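Local coordinates for SH2 domain-containing protein 3C (Homo sapiens, PDB 3T6G), which acts as an adapter in cell signalling, linking integrin-mediated adhesion through BCAR1-CRK-RAPGEF1 to RAP1 activation and promoting cell migration, at residues E85-P90 / P207-L212; I213-S218 / L240-A245; V112-S117 / A125-K130. The protein carries 2 engineered substitutions. One frame throughout, in Å; residues are numbered along the deposited sequence.

Contact 1: E85-P90 / P207-L212; sequences ELLTLP and PHVLPL
T88, whose methyl CG2 comes within 4.3 Å of L212 CD2 on segment 207-212, is tied at its backbone to the end of helix 83-86: its N donates to O of E85 over 3.2 Å. A second backbone bond, from L89 N to L86 O at 3.2 Å, closes a type I beta turn from L86 to L89, so the two residues that make the contact from this side, L87 and T88, occupy the middle of a bonded turn rather than a loose loop. L87 does most of the touching. Its CG is set between the backbone N and the carbonyl carbon (chi1 47°), a crowded position, and from there the two methyls serve different partners. CD1 meets L212 CD2 at 3.9 Å, the shortest approach of the contact, with the two leucine side chains crossing at a slant. CD2 reaches V209 CG2 more loosely, at 4.4 Å. V209 holds the N-cap position of helix 210-215 and L212 lies in its first turn, so L87 meets both the start and the flank of that helix. All four touching residues are buried, and what joins the segments is apolar. L87 also packs on L95 and L99 of helix 93-115, while R96 NH1 of the same helix donates to the carbonyls of L87 and L89. Helix 236-250 covers L212 with A246 and T88 with A250; the contact thus fills the junction of helices 83-86, 93-115, 210-215 and 236-250.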
loop_
_atom_site.group_PDB
_atom_site.type_symbol
_atom_site.label_atom_id
_atom_site.label_comp_id
_atom_site.label_asym_id
_atom_site.label_seq_id
_atom_site.Cartn_x
_atom_site.Cartn_y
_atom_site.Cartn_z
ATOM N N GLU A 85 8.131 -7.589 -3.250
ATOM C CA GLU A 85 9.179 -7.887 -2.279
ATOM C C GLU A 85 9.838 -6.597 -1.837
ATOM O O GLU A 85 10.040 -6.366 -0.646
ATOM C CB GLU A 85 10.210 -8.834 -2.869
ATOM C CG GLU A 85 11.393 -9.085 -1.972
ATOM C CD GLU A 85 12.040 -10.432 -2.257
ATOM O OE1 GLU A 85 11.597 -11.088 -3.228
ATOM O OE2 GLU A 85 12.973 -10.836 -1.517
ATOM N N LEU A 86 10.110 -5.726 -2.795
ATOM C CA LEU A 86 10.797 -4.476 -2.493
ATOM C C LEU A 86 10.084 -3.647 -1.432
ATOM O O LEU A 86 10.731 -2.981 -0.630
ATOM C CB LEU A 86 11.027 -3.629 -3.754
ATOM C CG LEU A 86 11.777 -2.330 -3.419
ATOM C CD1 LEU A 86 13.152 -2.667 -2.837
ATOM C CD2 LEU A 86 11.937 -1.373 -4.595
ATOM N N LEU A 87 8.754 -3.669 -1.419
ATOM C CA LEU A 87 8.030 -2.768 -0.512
ATOM C C LEU A 87 7.912 -3.235 0.951
ATOM O O LEU A 87 7.350 -2.523 1.779
ATOM C CB LEU A 87 6.681 -2.321 -1.097
ATOM C CG LEU A 87 5.757 -3.368 -1.706
ATOM C CD1 LEU A 87 5.147 -4.200 -0.618
ATOM C CD2 LEU A 87 4.679 -2.679 -2.501
ATOM N N THR A 88 8.453 -4.413 1.258
ATOM C CA THR A 88 8.599 -4.849 2.640
ATOM C C THR A 88 9.957 -4.432 3.210
ATOM O O THR A 88 10.139 -4.370 4.421
ATOM C CB THR A 88 8.518 -6.374 2.761
ATOM O OG1 THR A 88 9.751 -6.950 2.316
ATOM C CG2 THR A 88 7.359 -6.928 1.945
ATOM N N LEU A 89 10.913 -4.170 2.329
ATOM C CA LEU A 89 12.287 -3.881 2.719
ATOM C C LEU A 89 12.495 -2.410 3.069
ATOM O O LEU A 89 11.746 -1.552 2.634
ATOM C CB LEU A 89 13.259 -4.307 1.617
ATOM C CG LEU A 89 13.544 -5.800 1.572
ATOM C CD1 LEU A 89 13.007 -6.432 2.821
ATOM C CD2 LEU A 89 12.914 -6.430 0.358
ATOM N N PRO A 90 13.536 -2.106 3.857
ATOM C CA PRO A 90 13.538 -0.758 4.415
ATOM C C PRO A 90 13.837 0.240 3.315
ATOM O O PRO A 90 13.457 1.405 3.426
ATOM C CB PRO A 90 14.688 -0.798 5.433
ATOM C CG PRO A 90 15.210 -2.213 5.405
ATOM C CD PRO A 90 14.815 -2.786 4.088
ATOM N N PRO A 207 -2.024 -7.645 -4.984
ATOM C CA PRO A 207 -2.586 -8.018 -3.685
ATOM C C PRO A 207 -2.874 -6.779 -2.862
ATOM O O PRO A 207 -2.480 -5.659 -3.242
ATOM C CB PRO A 207 -1.438 -8.769 -3.036
ATOM C CG PRO A 207 -0.233 -7.999 -3.523
ATOM C CD PRO A 207 -0.550 -7.672 -4.963
ATOM N N HIS A 208 -3.551 -6.972 -1.737
ATOM C CA HIS A 208 -3.873 -5.853 -0.862
ATOM C C HIS A 208 -2.623 -5.498 -0.023
ATOM O O HIS A 208 -2.219 -6.258 0.856
ATOM C CB HIS A 208 -5.098 -6.216 0.005
ATOM C CG HIS A 208 -5.659 -5.065 0.778
ATOM N ND1 HIS A 208 -5.777 -3.802 0.250
ATOM C CD2 HIS A 208 -6.127 -4.987 2.051
ATOM C CE1 HIS A 208 -6.294 -2.989 1.159
ATOM N NE2 HIS A 208 -6.516 -3.685 2.259
ATOM N N VAL A 209 -2.007 -4.354 -0.306
ATOM C CA VAL A 209 -0.770 -3.961 0.367
ATOM C C VAL A 209 -0.888 -2.577 0.999
ATOM O O VAL A 209 0.089 -2.065 1.545
ATOM C CB VAL A 209 0.478 -3.931 -0.610
ATOM C CG1 VAL A 209 0.653 -5.238 -1.351
ATOM C CG2 VAL A 209 0.372 -2.792 -1.615
ATOM N N LEU A 210 -2.059 -1.945 0.920
ATOM C CA LEU A 210 -2.196 -0.625 1.553
ATOM C C LEU A 210 -2.096 -0.622 3.090
ATOM O O LEU A 210 -1.484 0.266 3.671
ATOM C CB LEU A 210 -3.433 0.134 1.078
ATOM C CG LEU A 210 -2.902 1.302 0.260
ATOM C CD1 LEU A 210 -2.760 0.875 -1.188
ATOM C CD2 LEU A 210 -3.767 2.525 0.397
ATOM N N PRO A 211 -2.712 -1.594 3.759
ATOM C CA PRO A 211 -2.431 -1.586 5.193
ATOM C C PRO A 211 -0.927 -1.649 5.453
ATOM O O PRO A 211 -0.405 -0.739 6.076
ATOM C CB PRO A 211 -3.133 -2.848 5.685
ATOM C CG PRO A 211 -4.301 -2.951 4.785
ATOM C CD PRO A 211 -3.806 -2.515 3.420
ATOM N N LEU A 212 -0.246 -2.680 4.961
ATOM C CA LEU A 212 1.209 -2.784 5.116
ATOM C C LEU A 212 1.991 -1.482 4.845
ATOM O O LEU A 212 2.719 -0.999 5.699
ATOM C CB LEU A 212 1.755 -3.866 4.202
ATOM C CG LEU A 212 3.283 -3.902 4.107
ATOM C CD1 LEU A 212 3.893 -4.358 5.451
ATOM C CD2 LEU A 212 3.729 -4.822 2.984
#

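Contact 2: I213-S218 / L240-A245; sequences ITLLES and LAHLEA. Engineered in segment 213-218: S218 (natural residue Cys).
L215 and H242 mark the nearest approach of the two backbones, with their CA atoms 9.0 Å apart, a separation that side chains must bridge. Segment 240-245 is regular helix, as the bond from E244 N to L240 O (3.0 Å) attests, whereas segment 213-218 leaves its helix and runs on as a loop. On the loop side, the engineered S218 turns back: its OG donates to O of L215 over 2.9 Å, lying in the carbonyl plane with a C=O...OG angle of 157°. Two side-chain pairs bridge the interval. The CB of L215 is directed at the facing helix, and its CD2 lies 4.2 Å from H242 CB, next to the edge of the imidazole and near the ring plane, so the methyl covers no ring face. One residue on, just past the helix, L216 CD2 meets L243 CD2 at 4.0 Å. Both of these leucines carry CG anti to the carbonyl carbon (chi1 -68° for L243), which swings their ends into the gap although neither CB is aimed across it. The H242 ring has a further edge-to-face partner in H234, and E217 anchors the loop through salt bridges to R93 and R96. The contact joins short helix 210-215 and the residue after it to helix 236-250 within the strand-free C-terminal Cdc25-homology (Ras-GEF) domain, whose closed conformation is required for interaction with BCAR1.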
loop_
_atom_site.group_PDB
_atom_site.type_symbol
_atom_site.label_atom_id
_atom_site.label_comp_id
_atom_site.label_asym_id
_atom_site.label_seq_id
_atom_site.Cartn_x
_atom_site.Cartn_y
_atom_site.Cartn_z
ATOM N N ILE A 213 1.869 -0.909 3.658
ATOM C CA ILE A 213 2.711 0.237 3.362
ATOM C C ILE A 213 2.377 1.438 4.223
ATOM O O ILE A 213 3.190 2.342 4.395
ATOM C CB ILE A 213 2.719 0.619 1.873
ATOM C CG1 ILE A 213 1.315 0.971 1.372
ATOM C CG2 ILE A 213 3.334 -0.499 1.035
ATOM C CD1 ILE A 213 1.323 1.399 -0.090
ATOM N N THR A 214 1.183 1.451 4.782
ATOM C CA THR A 214 0.813 2.549 5.657
ATOM C C THR A 214 1.446 2.373 7.049
ATOM O O THR A 214 1.995 3.316 7.621
ATOM C CB THR A 214 -0.697 2.681 5.728
ATOM O OG1 THR A 214 -1.222 2.550 4.403
ATOM C CG2 THR A 214 -1.081 4.043 6.273
ATOM N N LEU A 215 1.376 1.153 7.575
ATOM C CA LEU A 215 2.123 0.781 8.757
ATOM C C LEU A 215 3.591 1.218 8.617
ATOM O O LEU A 215 4.039 2.143 9.299
ATOM C CB LEU A 215 2.042 -0.732 8.955
ATOM C CG LEU A 215 1.077 -1.275 10.009
ATOM C CD1 LEU A 215 0.063 -0.245 10.359
ATOM C CD2 LEU A 215 0.406 -2.554 9.546
ATOM N N LEU A 216 4.330 0.576 7.715
ATOM C CA LEU A 216 5.767 0.811 7.614
ATOM C C LEU A 216 6.140 2.270 7.395
ATOM O O LEU A 216 7.313 2.623 7.454
ATOM C CB LEU A 216 6.398 -0.019 6.508
ATOM C CG LEU A 216 5.936 -1.455 6.254
ATOM C CD1 LEU A 216 6.933 -2.176 5.336
ATOM C CD2 LEU A 216 5.763 -2.198 7.543
ATOM N N GLU A 217 5.158 3.117 7.132
ATOM C CA GLU A 217 5.442 4.536 7.006
ATOM C C GLU A 217 4.899 5.308 8.203
ATOM O O GLU A 217 3.727 5.706 8.240
ATOM C CB GLU A 217 4.898 5.086 5.688
ATOM C CG GLU A 217 5.604 4.499 4.482
ATOM C CD GLU A 217 7.093 4.785 4.492
ATOM O OE1 GLU A 217 7.454 5.935 4.824
ATOM O OE2 GLU A 217 7.897 3.871 4.174
ATOM N N SER A 218 5.766 5.516 9.183
ATOM C CA SER A 218 5.373 6.152 10.439
ATOM C C SER A 218 6.382 5.822 11.538
ATOM O O SER A 218 6.967 4.740 11.548
ATOM C CB SER A 218 3.969 5.694 10.864
ATOM O OG SER A 218 3.967 4.310 11.191
ATOM N N LEU A 240 -0.070 -7.543 13.438
ATOM C CA LEU A 240 0.764 -8.706 13.149
ATOM C C LEU A 240 0.180 -9.535 11.995
ATOM O O LEU A 240 0.862 -10.324 11.359
ATOM C CB LEU A 240 0.975 -9.570 14.398
ATOM C CG LEU A 240 1.921 -10.782 14.270
ATOM C CD1 LEU A 240 3.368 -10.383 14.005
ATOM C CD2 LEU A 240 1.842 -11.669 15.504
ATOM N N ALA A 241 -1.095 -9.342 11.725
ATOM C CA ALA A 241 -1.760 -10.105 10.691
ATOM C C ALA A 241 -1.363 -9.552 9.320
ATOM O O ALA A 241 -1.062 -10.299 8.391
ATOM C CB ALA A 241 -3.259 -10.048 10.892
ATOM N N HIS A 242 -1.327 -8.236 9.201
ATOM C CA HIS A 242 -0.857 -7.647 7.968
ATOM C C HIS A 242 0.597 -7.968 7.712
ATOM O O HIS A 242 0.968 -8.238 6.571
ATOM C CB HIS A 242 -1.127 -6.150 7.944
ATOM C CG HIS A 242 -2.584 -5.823 7.815
ATOM N ND1 HIS A 242 -3.158 -4.696 8.374
ATOM C CD2 HIS A 242 -3.589 -6.493 7.204
ATOM C CE1 HIS A 242 -4.451 -4.684 8.108
ATOM N NE2 HIS A 242 -4.740 -5.766 7.409
ATOM N N LEU A 243 1.414 -7.980 8.767
ATOM C CA LEU A 243 2.845 -8.233 8.603
ATOM C C LEU A 243 3.130 -9.676 8.204
ATOM O O LEU A 243 3.934 -9.934 7.320
ATOM C CB LEU A 243 3.624 -7.881 9.862
ATOM C CG LEU A 243 3.708 -6.405 10.225
ATOM C CD1 LEU A 243 4.252 -6.268 11.663
ATOM C CD2 LEU A 243 4.576 -5.646 9.237
ATOM N N GLU A 244 2.470 -10.624 8.843
ATOM C CA GLU A 244 2.713 -12.010 8.471
ATOM C C GLU A 244 2.246 -12.248 7.044
ATOM O O GLU A 244 2.902 -12.939 6.275
ATOM C CB GLU A 244 2.024 -12.978 9.434
ATOM C CG GLU A 244 2.776 -13.179 10.750
ATOM C CD GLU A 244 2.076 -14.163 11.666
ATOM O OE1 GLU A 244 0.904 -13.927 12.028
ATOM O OE2 GLU A 244 2.682 -15.187 12.012
ATOM N N ALA A 245 1.108 -11.664 6.703
ATOM C CA ALA A 245 0.525 -11.835 5.382
ATOM C C ALA A 245 1.465 -11.264 4.335
ATOM O O ALA A 245 1.559 -11.771 3.212
ATOM C CB ALA A 245 -0.876 -11.148 5.304
#

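Contact 3: V112-S117 / A125-K130; sequences VDILGS and AALLHK. Engineered in segment 112-117: S117 (natural residue Cys).
The first torsions of L127 and D113 turn their ends toward each other: with CG anti to the backbone N (chi1 -179°), the branched end of L127 projects from helix 121-140 and is met by three residues. D113 has the same first torsion (chi1 -175°), which carries its carboxylate over to the leucine methyls. D113 OD2 stands 3.8 Å from L127 CD2 and 4.1 Å from CD1, a van der Waals approach rather than a polar bond, with the two side chains crossing. The other carboxylate oxygen, OD1, forms a salt bridge with K42, which would hold the charge of the aspartate in place beside the apolar group. The same methyl, L127 CD2, also lies 3.8 Å from CB of the engineered S117 and 4.1 Å from CA of I114; it is therefore seated against the last part of helix 93-115 and the turn that follows. Deeper in, I114 packs its CG1 on L127 CG at 4.3 Å and sends CD1 onward to L128 CD1 at 4.2 Å. The backbones are close as well, with the CA atoms of I114 and L127 separated by 6.7 Å. Since only a short turn separates the end of helix 93-115 from the start of helix 121-140 and the chain reverses direction across it, the two helices make an alpha-alpha hairpin whose closed end is this contact. Helix 296-314 lies against V112 and L115, and helix 164-173 packs W167 and L170 onto L128.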
loop_
_atom_site.group_PDB
_atom_site.type_symbol
_atom_site.label_atom_id
_atom_site.label_comp_id
_atom_site.label_asym_id
_atom_site.label_seq_id
_atom_site.Cartn_x
_atom_site.Cartn_y
_atom_site.Cartn_z
ATOM N N VAL A 112 -13.270 13.769 -8.685
ATOM C CA VAL A 112 -13.417 15.006 -9.437
ATOM C C VAL A 112 -14.261 14.815 -10.719
ATOM O O VAL A 112 -14.946 15.735 -11.192
ATOM C CB VAL A 112 -12.034 15.568 -9.809
ATOM C CG1 VAL A 112 -12.157 16.740 -10.784
ATOM C CG2 VAL A 112 -11.272 15.971 -8.546
ATOM N N ASP A 113 -14.196 13.619 -11.286
ATOM C CA ASP A 113 -14.906 13.353 -12.519
ATOM C C ASP A 113 -16.361 13.340 -12.126
ATOM O O ASP A 113 -17.208 13.939 -12.787
ATOM C CB ASP A 113 -14.494 11.992 -13.075
ATOM C CG ASP A 113 -15.117 11.701 -14.421
ATOM O OD1 ASP A 113 -15.236 12.652 -15.220
ATOM O OD2 ASP A 113 -15.471 10.525 -14.680
ATOM N N ILE A 114 -16.630 12.678 -11.006
ATOM C CA ILE A 114 -17.975 12.590 -10.467
ATOM C C ILE A 114 -18.573 13.957 -10.128
ATOM O O ILE A 114 -19.685 14.272 -10.550
ATOM C CB ILE A 114 -18.033 11.659 -9.266
ATOM C CG1 ILE A 114 -17.682 10.246 -9.726
ATOM C CG2 ILE A 114 -19.426 11.709 -8.645
ATOM C CD1 ILE A 114 -17.835 9.165 -8.705
ATOM N N LEU A 115 -17.838 14.780 -9.392
ATOM C CA LEU A 115 -18.354 16.097 -9.042
ATOM C C LEU A 115 -18.318 17.021 -10.247
ATOM O O LEU A 115 -18.850 18.129 -10.200
ATOM C CB LEU A 115 -17.568 16.686 -7.889
ATOM C CG LEU A 115 -17.558 15.761 -6.665
ATOM C CD1 LEU A 115 -16.346 16.022 -5.727
ATOM C CD2 LEU A 115 -18.877 15.881 -5.920
ATOM N N GLY A 116 -17.682 16.566 -11.324
ATOM C CA GLY A 116 -17.657 17.323 -12.559
ATOM C C GLY A 116 -18.874 17.016 -13.414
ATOM O O GLY A 116 -19.154 17.701 -14.406
ATOM N N SER A 117 -19.597 15.971 -13.023
ATOM C CA SER A 117 -20.818 15.577 -13.711
ATOM C C SER A 117 -22.001 16.441 -13.236
ATOM O O SER A 117 -22.826 16.018 -12.416
ATOM C CB SER A 117 -21.097 14.093 -13.480
ATOM O OG SER A 117 -22.400 13.748 -13.930
ATOM N N ALA A 125 -25.707 9.896 -10.940
ATOM C CA ALA A 125 -25.993 8.562 -10.426
ATOM C C ALA A 125 -25.469 7.495 -11.369
ATOM O O ALA A 125 -24.842 6.534 -10.937
ATOM C CB ALA A 125 -27.513 8.362 -10.181
ATOM N N ALA A 126 -25.731 7.668 -12.657
ATOM C CA ALA A 126 -25.270 6.724 -13.681
ATOM C C ALA A 126 -23.739 6.630 -13.743
ATOM O O ALA A 126 -23.172 5.552 -13.890
ATOM C CB ALA A 126 -25.833 7.114 -15.032
ATOM N N LEU A 127 -23.080 7.774 -13.626
ATOM C CA LEU A 127 -21.623 7.824 -13.491
ATOM C C LEU A 127 -21.136 7.146 -12.195
ATOM O O LEU A 127 -20.155 6.401 -12.201
ATOM C CB LEU A 127 -21.150 9.277 -13.524
ATOM C CG LEU A 127 -19.625 9.455 -13.423
ATOM C CD1 LEU A 127 -18.904 8.355 -14.170
ATOM C CD2 LEU A 127 -19.199 10.819 -13.933
ATOM N N LEU A 128 -21.821 7.420 -11.087
ATOM C CA LEU A 128 -21.565 6.729 -9.823
ATOM C C LEU A 128 -21.729 5.224 -10.011
ATOM O O LEU A 128 -20.963 4.431 -9.483
ATOM C CB LEU A 128 -22.518 7.237 -8.738
ATOM C CG LEU A 128 -22.315 6.800 -7.281
ATOM C CD1 LEU A 128 -21.062 7.449 -6.733
ATOM C CD2 LEU A 128 -23.525 7.155 -6.391
ATOM N N HIS A 129 -22.727 4.822 -10.786
ATOM C CA HIS A 129 -22.997 3.396 -10.946
ATOM C C HIS A 129 -21.862 2.740 -11.716
ATOM O O HIS A 129 -21.553 1.563 -11.524
ATOM C CB HIS A 129 -24.349 3.168 -11.643
ATOM C CG HIS A 129 -24.595 1.743 -12.040
ATOM N ND1 HIS A 129 -24.658 0.714 -11.126
ATOM C CD2 HIS A 129 -24.777 1.176 -13.256
ATOM C CE1 HIS A 129 -24.872 -0.426 -11.758
ATOM N NE2 HIS A 129 -24.952 -0.173 -13.051
ATOM N N LYS A 130 -21.245 3.527 -12.588
ATOM C CA LYS A 130 -20.191 3.034 -13.442
ATOM C C LYS A 130 -18.877 2.980 -12.662
ATOM O O LYS A 130 -18.082 2.052 -12.824
ATOM C CB LYS A 130 -20.054 3.930 -14.668
ATOM C CG LYS A 130 -19.166 3.341 -15.742
ATOM C CD LYS A 130 -18.715 4.404 -16.708
ATOM C CE LYS A 130 -17.830 3.797 -17.769
ATOM N NZ LYS A 130 -17.123 4.882 -18.479
#

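Overall arrangement
Contacts 1 and 2 are neighbours, their centres 7 Å apart, and share helix 210-215: V209, at its N-cap, and L212 face the 85-90 turn, while helix 236-250 is met along the length of the short helix. They touch directly, L216 CD1 lying 3.6 Å from L87 O. Contact 3 sits on the opposite side of the chain's centre, with its centre about 31 Å from that of contact 1 and 33 Å from that of contact 2. In sequence it is nested within the loop closed by contact 1, and contact 2 follows both. Helix 93-115 spans the distance: its start packs beside contact 1 and its end belongs to contact 3, so one helix runs between two contacts on opposite sides of the chain's centre.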